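Local coordinates for secreted RxLR effector peptide protein (Phytophthora infestans, PDB 5L7S) that binds the host autophagy protein ATG8CL through a C-terminal ATG8-interacting motif and stimulates autophagosome formation in the infected plant cell, at residues Y121-G135 and F162-M176. Numbering follows the deposited sequence.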
loop_
_atom_site.group_PDB
_atom_site.type_symbol
_atom_site.label_atom_id
_atom_site.label_comp_id
_atom_site.label_asym_id
_atom_site.label_seq_id
_atom_site.Cartn_x
_atom_site.Cartn_y
_atom_site.Cartn_z
ATOM N N TYR A 121 0.726 19.031 4.690
ATOM C CA TYR A 121 -0.369 18.505 3.875
ATOM C C TYR A 121 -0.128 17.008 3.622
ATOM O O TYR A 121 1.011 16.626 3.339
ATOM C CB TYR A 121 -0.455 19.286 2.554
ATOM C CG TYR A 121 -1.814 19.256 1.902
ATOM C CD1 TYR A 121 -2.945 19.641 2.609
ATOM C CD2 TYR A 121 -1.972 18.860 0.569
ATOM C CE1 TYR A 121 -4.193 19.622 2.022
ATOM C CE2 TYR A 121 -3.224 18.839 -0.030
ATOM C CZ TYR A 121 -4.331 19.223 0.706
ATOM O OH TYR A 121 -5.578 19.210 0.140
ATOM N N PRO A 122 -1.170 16.148 3.755
ATOM C CA PRO A 122 -0.866 14.726 3.539
ATOM C C PRO A 122 -0.197 14.447 2.199
ATOM O O PRO A 122 0.780 13.704 2.157
ATOM C CB PRO A 122 -2.239 14.061 3.616
ATOM C CG PRO A 122 -2.995 14.946 4.544
ATOM C CD PRO A 122 -2.591 16.326 4.111
ATOM N N THR A 123 -0.695 15.070 1.134
ATOM C CA THR A 123 -0.084 14.958 -0.190
ATOM C C THR A 123 1.443 15.071 -0.128
ATOM O O THR A 123 2.147 14.239 -0.701
ATOM C CB THR A 123 -0.617 16.039 -1.154
ATOM O OG1 THR A 123 -2.050 16.060 -1.115
ATOM C CG2 THR A 123 -0.143 15.786 -2.590
ATOM N N ILE A 124 1.942 16.078 0.589
ATOM C CA ILE A 124 3.392 16.294 0.739
ATOM C C ILE A 124 4.035 15.076 1.407
ATOM O O ILE A 124 5.010 14.525 0.885
ATOM C CB ILE A 124 3.724 17.583 1.549
ATOM C CG1 ILE A 124 3.195 18.846 0.838
ATOM C CG2 ILE A 124 5.227 17.706 1.809
ATOM C CD1 ILE A 124 3.756 19.093 -0.551
ATOM N N VAL A 125 3.456 14.647 2.531
ATOM C CA VAL A 125 3.960 13.493 3.291
ATOM C C VAL A 125 3.900 12.221 2.441
ATOM O O VAL A 125 4.855 11.443 2.417
ATOM C CB VAL A 125 3.183 13.279 4.613
ATOM C CG1 VAL A 125 3.793 12.144 5.437
ATOM C CG2 VAL A 125 3.171 14.559 5.437
ATOM N N TYR A 126 2.790 12.033 1.730
ATOM C CA TYR A 126 2.626 10.906 0.804
ATOM C C TYR A 126 3.790 10.779 -0.187
ATOM O O TYR A 126 4.148 9.666 -0.566
ATOM C CB TYR A 126 1.301 11.018 0.032
ATOM C CG TYR A 126 0.847 9.723 -0.605
ATOM C CD1 TYR A 126 0.044 8.827 0.098
ATOM C CD2 TYR A 126 1.210 9.392 -1.908
ATOM C CE1 TYR A 126 -0.380 7.635 -0.469
ATOM C CE2 TYR A 126 0.790 8.198 -2.486
ATOM C CZ TYR A 126 -0.005 7.326 -1.759
ATOM O OH TYR A 126 -0.428 6.143 -2.309
ATOM N N ASN A 127 4.368 11.910 -0.594
ATOM C CA ASN A 127 5.492 11.933 -1.536
ATOM C C ASN A 127 6.869 12.140 -0.907
ATOM O O ASN A 127 7.882 11.840 -1.540
ATOM C CB ASN A 127 5.224 12.972 -2.613
ATOM C CG ASN A 127 3.946 12.681 -3.371
ATOM O OD1 ASN A 127 3.845 11.679 -4.075
ATOM N ND2 ASN A 127 2.952 13.539 -3.207
ATOM N N THR A 128 6.913 12.640 0.326
ATOM C CA THR A 128 8.106 12.503 1.162
ATOM C C THR A 128 8.391 11.013 1.363
ATOM O O THR A 128 9.525 10.570 1.203
ATOM C CB THR A 128 7.924 13.177 2.540
ATOM O OG1 THR A 128 7.622 14.566 2.361
ATOM C CG2 THR A 128 9.185 13.037 3.399
ATOM N N LEU A 129 7.343 10.253 1.688
ATOM C CA LEU A 129 7.435 8.800 1.885
ATOM C C LEU A 129 7.533 7.984 0.590
ATOM O O LEU A 129 7.785 6.777 0.642
ATOM C CB LEU A 129 6.228 8.307 2.684
ATOM C CG LEU A 129 6.056 8.879 4.089
ATOM C CD1 LEU A 129 4.716 8.441 4.660
ATOM C CD2 LEU A 129 7.198 8.449 4.996
ATOM N N ARG A 130 7.308 8.634 -0.555
ATOM C CA ARG A 130 7.422 8.022 -1.881
ATOM C C ARG A 130 6.492 6.819 -2.048
ATOM O O ARG A 130 6.864 5.801 -2.630
ATOM C CB ARG A 130 8.880 7.666 -2.197
ATOM C CG ARG A 130 9.713 8.856 -2.633
ATOM C CD ARG A 130 11.167 8.467 -2.806
ATOM N NE ARG A 130 11.329 7.347 -3.733
ATOM C CZ ARG A 130 12.472 6.698 -3.946
ATOM N NH1 ARG A 130 13.590 7.049 -3.314
ATOM N NH2 ARG A 130 12.497 5.686 -4.811
ATOM N N LEU A 131 5.266 6.963 -1.553
ATOM C CA LEU A 131 4.300 5.865 -1.567
ATOM C C LEU A 131 3.766 5.535 -2.959
ATOM O O LEU A 131 3.274 4.427 -3.166
ATOM C CB LEU A 131 3.149 6.137 -0.595
ATOM C CG LEU A 131 3.541 6.012 0.879
ATOM C CD1 LEU A 131 2.456 6.585 1.777
ATOM C CD2 LEU A 131 3.837 4.565 1.258
ATOM N N LYS A 132 3.877 6.467 -3.909
ATOM C CA LYS A 132 3.593 6.169 -5.325
ATOM C C LYS A 132 4.445 5.018 -5.874
ATOM O O LYS A 132 3.962 4.211 -6.670
ATOM C CB LYS A 132 3.772 7.413 -6.197
ATOM C CG LYS A 132 2.656 8.426 -6.033
ATOM C CD LYS A 132 2.968 9.731 -6.746
ATOM C CE LYS A 132 1.826 10.725 -6.591
ATOM N NZ LYS A 132 2.271 12.129 -6.797
ATOM N N ASP A 133 5.695 4.931 -5.419
ATOM C CA ASP A 133 6.613 3.858 -5.831
ATOM C C ASP A 133 6.280 2.475 -5.243
ATOM O O ASP A 133 6.878 1.479 -5.652
ATOM C CB ASP A 133 8.066 4.225 -5.483
ATOM C CG ASP A 133 8.540 5.511 -6.162
ATOM O OD1 ASP A 133 8.074 5.821 -7.280
ATOM O OD2 ASP A 133 9.387 6.212 -5.569
ATOM N N ALA A 134 5.354 2.409 -4.286
ATOM C CA ALA A 134 4.937 1.141 -3.679
ATOM C C ALA A 134 4.123 0.258 -4.621
ATOM O O ALA A 134 4.101 -0.963 -4.447
ATOM C CB ALA A 134 4.144 1.399 -2.405
ATOM N N GLY A 135 3.440 0.868 -5.594
ATOM C CA GLY A 135 2.610 0.124 -6.538
ATOM C C GLY A 135 1.514 -0.667 -5.843
ATOM O O GLY A 135 1.000 -0.245 -4.808
ATOM N N PHE A 162 -6.981 22.010 4.404
ATOM C CA PHE A 162 -7.969 20.939 4.301
ATOM C C PHE A 162 -7.675 19.972 3.149
ATOM O O PHE A 162 -7.422 20.392 2.015
ATOM C CB PHE A 162 -9.379 21.508 4.128
ATOM C CG PHE A 162 -10.395 20.485 3.683
ATOM C CD1 PHE A 162 -11.054 19.681 4.616
ATOM C CD2 PHE A 162 -10.684 20.311 2.324
ATOM C CE1 PHE A 162 -11.988 18.735 4.204
ATOM C CE2 PHE A 162 -11.613 19.365 1.909
ATOM C CZ PHE A 162 -12.266 18.578 2.851
ATOM N N PHE A 163 -7.793 18.681 3.458
ATOM C CA PHE A 163 -7.428 17.576 2.574
ATOM C C PHE A 163 -8.607 16.604 2.538
ATOM O O PHE A 163 -9.044 16.120 3.590
ATOM C CB PHE A 163 -6.172 16.903 3.141
ATOM C CG PHE A 163 -5.755 15.653 2.427
ATOM C CD1 PHE A 163 -4.995 15.719 1.260
ATOM C CD2 PHE A 163 -6.092 14.402 2.939
ATOM C CE1 PHE A 163 -4.600 14.560 0.607
ATOM C CE2 PHE A 163 -5.695 13.242 2.295
ATOM C CZ PHE A 163 -4.952 13.321 1.125
ATOM N N GLY A 164 -9.107 16.318 1.332
ATOM C CA GLY A 164 -10.369 15.591 1.140
ATOM C C GLY A 164 -10.253 14.194 0.554
ATOM O O GLY A 164 -9.218 13.819 -0.005
ATOM N N ASP A 165 -11.350 13.444 0.665
ATOM C CA ASP A 165 -11.418 12.041 0.228
ATOM C C ASP A 165 -11.053 11.823 -1.240
ATOM O O ASP A 165 -10.387 10.844 -1.566
ATOM C CB ASP A 165 -12.816 11.460 0.487
ATOM C CG ASP A 165 -13.134 11.320 1.968
ATOM O OD1 ASP A 165 -12.320 11.758 2.811
ATOM O OD2 ASP A 165 -14.208 10.770 2.295
ATOM N N THR A 166 -11.493 12.723 -2.118
ATOM C CA THR A 166 -11.173 12.629 -3.546
ATOM C C THR A 166 -9.676 12.794 -3.815
ATOM O O THR A 166 -9.118 12.099 -4.667
ATOM C CB THR A 166 -11.960 13.659 -4.390
ATOM O OG1 THR A 166 -11.999 14.922 -3.711
ATOM C CG2 THR A 166 -13.381 13.171 -4.647
ATOM N N GLN A 167 -9.035 13.705 -3.086
ATOM C CA GLN A 167 -7.588 13.922 -3.210
ATOM C C GLN A 167 -6.773 12.721 -2.725
ATOM O O GLN A 167 -5.695 12.455 -3.255
ATOM C CB GLN A 167 -7.165 15.186 -2.459
ATOM C CG GLN A 167 -7.697 16.471 -3.081
ATOM C CD GLN A 167 -7.772 17.624 -2.100
ATOM O OE1 GLN A 167 -7.102 17.625 -1.067
ATOM N NE2 GLN A 167 -8.597 18.615 -2.419
ATOM N N MET A 168 -7.287 12.011 -1.721
ATOM C CA MET A 168 -6.701 10.742 -1.272
ATOM C C MET A 168 -6.779 9.697 -2.387
ATOM O O MET A 168 -5.780 9.048 -2.708
ATOM C CB MET A 168 -7.417 10.240 -0.007
ATOM C CG MET A 168 -6.869 8.945 0.570
ATOM S SD MET A 168 -7.363 8.661 2.283
ATOM C CE MET A 168 -8.936 7.831 2.085
ATOM N N LEU A 169 -7.966 9.557 -2.977
ATOM C CA LEU A 169 -8.191 8.652 -4.109
ATOM C C LEU A 169 -7.311 8.972 -5.317
ATOM O O LEU A 169 -6.875 8.062 -6.012
ATOM C CB LEU A 169 -9.664 8.680 -4.530
ATOM C CG LEU A 169 -10.096 7.783 -5.692
ATOM C CD1 LEU A 169 -9.808 6.324 -5.381
ATOM C CD2 LEU A 169 -11.572 7.995 -5.980
ATOM N N THR A 170 -7.070 10.259 -5.567
ATOM C CA THR A 170 -6.157 10.688 -6.629
ATOM C C THR A 170 -4.748 10.120 -6.407
ATOM O O THR A 170 -4.127 9.618 -7.348
ATOM C CB THR A 170 -6.093 12.232 -6.733
ATOM O OG1 THR A 170 -7.411 12.751 -6.943
ATOM C CG2 THR A 170 -5.188 12.690 -7.883
ATOM N N LEU A 171 -4.264 10.181 -5.165
ATOM C CA LEU A 171 -2.943 9.643 -4.828
ATOM C C LEU A 171 -2.880 8.142 -5.103
ATOM O O LEU A 171 -1.931 7.665 -5.726
ATOM C CB LEU A 171 -2.577 9.929 -3.366
ATOM C CG LEU A 171 -2.428 11.401 -2.957
ATOM C CD1 LEU A 171 -2.363 11.532 -1.439
ATOM C CD2 LEU A 171 -1.214 12.048 -3.613
ATOM N N PHE A 172 -3.910 7.416 -4.671
ATOM C CA PHE A 172 -3.997 5.969 -4.905
ATOM C C PHE A 172 -3.927 5.637 -6.396
ATOM O O PHE A 172 -3.229 4.703 -6.795
ATOM C CB PHE A 172 -5.296 5.378 -4.326
ATOM C CG PHE A 172 -5.460 5.531 -2.825
ATOM C CD1 PHE A 172 -4.388 5.833 -1.975
ATOM C CD2 PHE A 172 -6.715 5.324 -2.251
ATOM C CE1 PHE A 172 -4.579 5.953 -0.607
ATOM C CE2 PHE A 172 -6.906 5.440 -0.880
ATOM C CZ PHE A 172 -5.836 5.755 -0.058
ATOM N N GLN A 173 -4.638 6.415 -7.210
ATOM C CA GLN A 173 -4.668 6.222 -8.663
ATOM C C GLN A 173 -3.348 6.580 -9.362
ATOM O O GLN A 173 -3.038 6.010 -10.409
ATOM C CB GLN A 173 -5.826 7.011 -9.275
ATOM C CG GLN A 173 -7.193 6.461 -8.889
ATOM C CD GLN A 173 -8.335 7.435 -9.137
ATOM O OE1 GLN A 173 -8.160 8.655 -9.101
ATOM N NE2 GLN A 173 -9.521 6.893 -9.374
ATOM N N LYS A 174 -2.585 7.515 -8.789
ATOM C CA LYS A 174 -1.210 7.805 -9.244
ATOM C C LYS A 174 -0.145 6.872 -8.632
ATOM O O LYS A 174 1.043 7.039 -8.896
ATOM C CB LYS A 174 -0.854 9.279 -8.991
ATOM C CG LYS A 174 -1.520 10.229 -9.978
ATOM C CD LYS A 174 -1.137 11.685 -9.751
ATOM C CE LYS A 174 -1.628 12.198 -8.405
ATOM N NZ LYS A 174 -1.837 13.672 -8.400
ATOM N N THR A 175 -0.573 5.908 -7.819
ATOM C CA THR A 175 0.292 4.866 -7.268
ATOM C C THR A 175 0.144 3.536 -8.011
ATOM O O THR A 175 1.133 2.835 -8.234
ATOM C CB THR A 175 -0.033 4.658 -5.781
ATOM O OG1 THR A 175 0.125 5.904 -5.094
ATOM C CG2 THR A 175 0.869 3.605 -5.150
ATOM N N MET A 176 -1.089 3.186 -8.373
ATOM C CA MET A 176 -1.374 1.960 -9.114
ATOM C C MET A 176 -2.454 2.222 -10.167
ATOM O O MET A 176 -3.370 3.019 -9.946
ATOM C CB MET A 176 -1.788 0.843 -8.154
ATOM C CG MET A 176 -2.978 1.170 -7.265
ATOM S SD MET A 176 -3.273 -0.064 -5.985
ATOM C CE MET A 176 -2.062 0.418 -4.759
#
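Leu171 and Leu131 sandwich the Tyr126 ring: Leu171 CB lies over one face, 4.0 Å from the ring centroid, Leu131 CB over the opposite face, and Thr175 OG1 meets the ring edge in plane. The Phe163 ring is met differently: Pro122 CB lies over the centre of one face, 3.6 Å from the centroid, while the ring's edge is turned into the face of Tyr121 in a T-shaped stack (planes at 86°). These residues illustrate how tandem WY-domains, small helical units, can be joined side by side, for helix 122-128 is probably part of the third WY-domain and helix 165-173 of the fourth. The two helices run nearly parallel (19°) with axes 11.0 Å apart, a spacing bridged by side chains. Helix 142-155 lines the same seam: Trp147 sets its ring edge-to-face with Tyr126, its NE1 hydrogen-bonds Pro122 O, and Val151 touches Pro122. At one end, the hydroxyl of Tyr121 lies near both Phe162 O and Gln167 OE1, which meet the edge of its ring. With CG anti to the backbone N (chi1 -162°), Tyr126 reaches across the other end. There its OH donates to Thr175 OG1 (2.8 Å), which in turn donates to Leu171 O, also at 2.8 Å, from above the carbonyl plane. Beyond this relay, Gly135 CA directs a C-H at Thr175 O, 3.5 Å away.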